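Local coordinates for fructose-1,6-bisphosphatase (Pyrococcus furiosus, PDB 1XI6), which catalyses the magnesium-dependent hydrolysis of fructose 1,6-bisphosphate to fructose 6-phosphate and phosphate, and in vitro acts weakly on inositol 1-phosphate, at residues I29-G39 against F100-A108. Sequence-based numbering, arbitrary orientation.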
# COMPACT_ATOMS: atom_id res chain seq x y z
N ILE A 29 14.72 6.30 9.63
CA ILE A 29 14.09 7.16 8.61
C ILE A 29 13.20 8.28 9.19
O ILE A 29 13.12 9.36 8.62
CB ILE A 29 13.39 6.33 7.48
CG1 ILE A 29 14.44 5.73 6.54
CG2 ILE A 29 12.48 7.19 6.61
CD1 ILE A 29 14.95 4.40 6.94
N MET A 30 12.58 8.04 10.34
CA MET A 30 11.72 9.04 10.98
C MET A 30 12.38 10.39 11.32
O MET A 30 11.72 11.42 11.20
CB MET A 30 11.02 8.46 12.22
CG MET A 30 9.74 7.72 11.94
SD MET A 30 8.58 8.67 10.95
CE MET A 30 8.12 10.00 12.06
N PRO A 31 13.68 10.38 11.74
CA PRO A 31 14.44 11.63 11.85
C PRO A 31 14.34 12.56 10.64
O PRO A 31 14.47 13.76 10.79
CB PRO A 31 15.88 11.15 11.97
CG PRO A 31 15.78 9.85 12.62
CD PRO A 31 14.50 9.23 12.19
N PHE A 32 14.10 12.00 9.45
CA PHE A 32 14.07 12.79 8.22
C PHE A 32 12.71 13.37 7.85
O PHE A 32 12.59 14.00 6.82
CB PHE A 32 14.63 11.98 7.05
CG PHE A 32 16.07 11.62 7.20
CD1 PHE A 32 17.06 12.54 6.88
CD2 PHE A 32 16.45 10.37 7.69
CE1 PHE A 32 18.41 12.23 7.03
CE2 PHE A 32 17.79 10.05 7.86
CZ PHE A 32 18.77 10.98 7.52
N PHE A 33 11.70 13.15 8.69
CA PHE A 33 10.35 13.67 8.44
C PHE A 33 10.33 15.19 8.39
O PHE A 33 10.73 15.85 9.34
CB PHE A 33 9.36 13.13 9.48
CG PHE A 33 7.97 13.71 9.35
CD1 PHE A 33 7.17 13.41 8.25
CD2 PHE A 33 7.47 14.57 10.32
CE1 PHE A 33 5.89 13.95 8.12
CE2 PHE A 33 6.20 15.12 10.20
CZ PHE A 33 5.41 14.81 9.11
N GLY A 34 9.89 15.73 7.27
CA GLY A 34 9.83 17.18 7.10
C GLY A 34 11.10 17.86 6.63
O GLY A 34 11.07 19.04 6.28
N ASN A 35 12.22 17.13 6.62
CA ASN A 35 13.51 17.63 6.15
C ASN A 35 13.56 17.76 4.62
O ASN A 35 13.28 16.79 3.93
CB ASN A 35 14.62 16.70 6.64
CG ASN A 35 15.99 17.33 6.55
OD1 ASN A 35 16.35 17.95 5.54
ND2 ASN A 35 16.78 17.17 7.61
N PRO A 36 13.90 18.97 4.10
CA PRO A 36 13.96 19.15 2.63
C PRO A 36 15.11 18.38 1.95
O PRO A 36 14.97 18.00 0.78
CB PRO A 36 14.16 20.67 2.45
CG PRO A 36 13.91 21.27 3.79
CD PRO A 36 14.24 20.22 4.80
N ASP A 37 16.20 18.13 2.68
CA ASP A 37 17.37 17.43 2.14
C ASP A 37 17.10 16.00 1.70
O ASP A 37 17.81 15.46 0.84
CB ASP A 37 18.53 17.42 3.14
CG ASP A 37 18.95 18.82 3.59
OD1 ASP A 37 18.65 19.82 2.87
OD2 ASP A 37 19.57 18.91 4.67
N GLY A 38 16.07 15.39 2.29
CA GLY A 38 15.59 14.07 1.87
C GLY A 38 14.99 14.05 0.48
O GLY A 38 14.72 12.98 -0.06
N GLY A 39 14.79 15.24 -0.10
CA GLY A 39 14.26 15.39 -1.46
C GLY A 39 15.32 15.58 -2.53
O GLY A 39 14.99 15.71 -3.71
N PHE A 100 6.05 12.92 3.01
CA PHE A 100 7.09 12.70 4.01
C PHE A 100 8.14 13.82 4.01
O PHE A 100 8.49 14.33 5.09
CB PHE A 100 7.77 11.35 3.82
CG PHE A 100 8.81 11.04 4.87
CD1 PHE A 100 10.14 11.44 4.71
CD2 PHE A 100 8.46 10.36 6.03
CE1 PHE A 100 11.09 11.16 5.68
CE2 PHE A 100 9.41 10.08 7.00
CZ PHE A 100 10.73 10.48 6.83
N ILE A 101 8.64 14.19 2.83
CA ILE A 101 9.64 15.24 2.72
C ILE A 101 9.05 16.58 3.14
O ILE A 101 9.63 17.29 3.95
CB ILE A 101 10.27 15.31 1.30
CG1 ILE A 101 10.87 13.95 0.91
CG2 ILE A 101 11.33 16.41 1.21
CD1 ILE A 101 10.92 13.68 -0.57
N ALA A 102 7.88 16.91 2.60
CA ALA A 102 7.19 18.17 2.90
C ALA A 102 6.79 18.38 4.39
O ALA A 102 6.53 19.52 4.80
CB ALA A 102 5.98 18.33 1.99
N GLY A 103 6.74 17.31 5.18
CA GLY A 103 6.25 17.37 6.56
C GLY A 103 4.74 17.16 6.69
O GLY A 103 4.14 17.50 7.72
N ILE A 104 4.12 16.62 5.63
CA ILE A 104 2.71 16.23 5.64
C ILE A 104 2.61 14.79 6.17
O ILE A 104 3.29 13.91 5.64
CB ILE A 104 2.08 16.38 4.23
CG1 ILE A 104 2.18 17.84 3.76
CG2 ILE A 104 0.63 15.88 4.21
CD1 ILE A 104 2.01 18.04 2.25
N PRO A 105 1.77 14.56 7.20
CA PRO A 105 1.76 13.28 7.93
C PRO A 105 0.93 12.16 7.31
O PRO A 105 0.17 11.51 8.02
CB PRO A 105 1.20 13.66 9.31
CG PRO A 105 0.63 15.04 9.17
CD PRO A 105 0.76 15.48 7.75
N PHE A 106 1.09 11.93 6.00
CA PHE A 106 0.57 10.74 5.32
C PHE A 106 1.62 9.99 4.54
O PHE A 106 1.98 10.38 3.42
CB PHE A 106 -0.55 11.09 4.37
CG PHE A 106 -1.80 11.40 5.05
CD1 PHE A 106 -2.56 10.39 5.63
CD2 PHE A 106 -2.23 12.72 5.13
CE1 PHE A 106 -3.73 10.69 6.29
CE2 PHE A 106 -3.40 13.04 5.78
CZ PHE A 106 -4.15 12.02 6.36
N PHE A 107 2.08 8.91 5.15
CA PHE A 107 3.11 8.06 4.58
C PHE A 107 3.09 6.73 5.30
O PHE A 107 2.66 6.64 6.44
CB PHE A 107 4.50 8.73 4.64
CG PHE A 107 4.94 9.11 6.02
CD1 PHE A 107 4.54 10.33 6.58
CD2 PHE A 107 5.76 8.27 6.76
CE1 PHE A 107 4.93 10.68 7.86
CE2 PHE A 107 6.17 8.61 8.04
CZ PHE A 107 5.76 9.82 8.59
N ALA A 108 3.56 5.70 4.60
CA ALA A 108 3.59 4.34 5.13
C ALA A 108 4.74 3.53 4.54
O ALA A 108 5.26 3.86 3.48
CB ALA A 108 2.26 3.65 4.86
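Phe33 turns the edge of its ring toward the face of Phe100 in a T-shaped pair, the planes at 68° and the centroids 5.8 Å apart. Over that face also lies Phe33 CA, a CH-pi contact 3.9 Å from the centroid of the Phe100 ring. With CG anti to the backbone N (chi1 175°), the Phe33 side chain leads on to Phe107, third member of an aromatic cluster, which it meets obliquely. Phe100 CD2 sits over the centre of the Phe107 ring, 3.4 Å above its plane. Gly103 CA comes off-centre against the Phe33 ring. Met30 brings SD to the edge of the Phe107 ring, 3.8 Å from Phe107 CE2, a Met-aromatic contact. Ile29 O and Phe32 CB lie at the edge of the Phe100 ring, near its plane; Ile29 CG2 reaches CZ from the side away from Phe33. Were Phe100 an alanine, the loss of its ring is likely to open a gap between Phe33 and Ile29 and uncover the Phe107 face. The backbones are joined by a nearly straight hydrogen bond from Gly34 N to Phe100 O (2.9 Å, 162°). Gly34, in a type II turn, and Gly103, which ends the helix with positive phi, bring their CA atoms within 3.6 Å. Ile101 packs CG2 and CD1 against the backbone of Asn35 and Gly39. The contact thus joins the loop between helices 11-28 and 53-66 to the link from helix 97-102 to strand 108-115. Val54 of helix 53-66 touches Phe32, Phe100 and Ile101, and Leu94 of strand 94-95, a probable magnesium ligand by family resemblance, packs on Phe100 and Phe107.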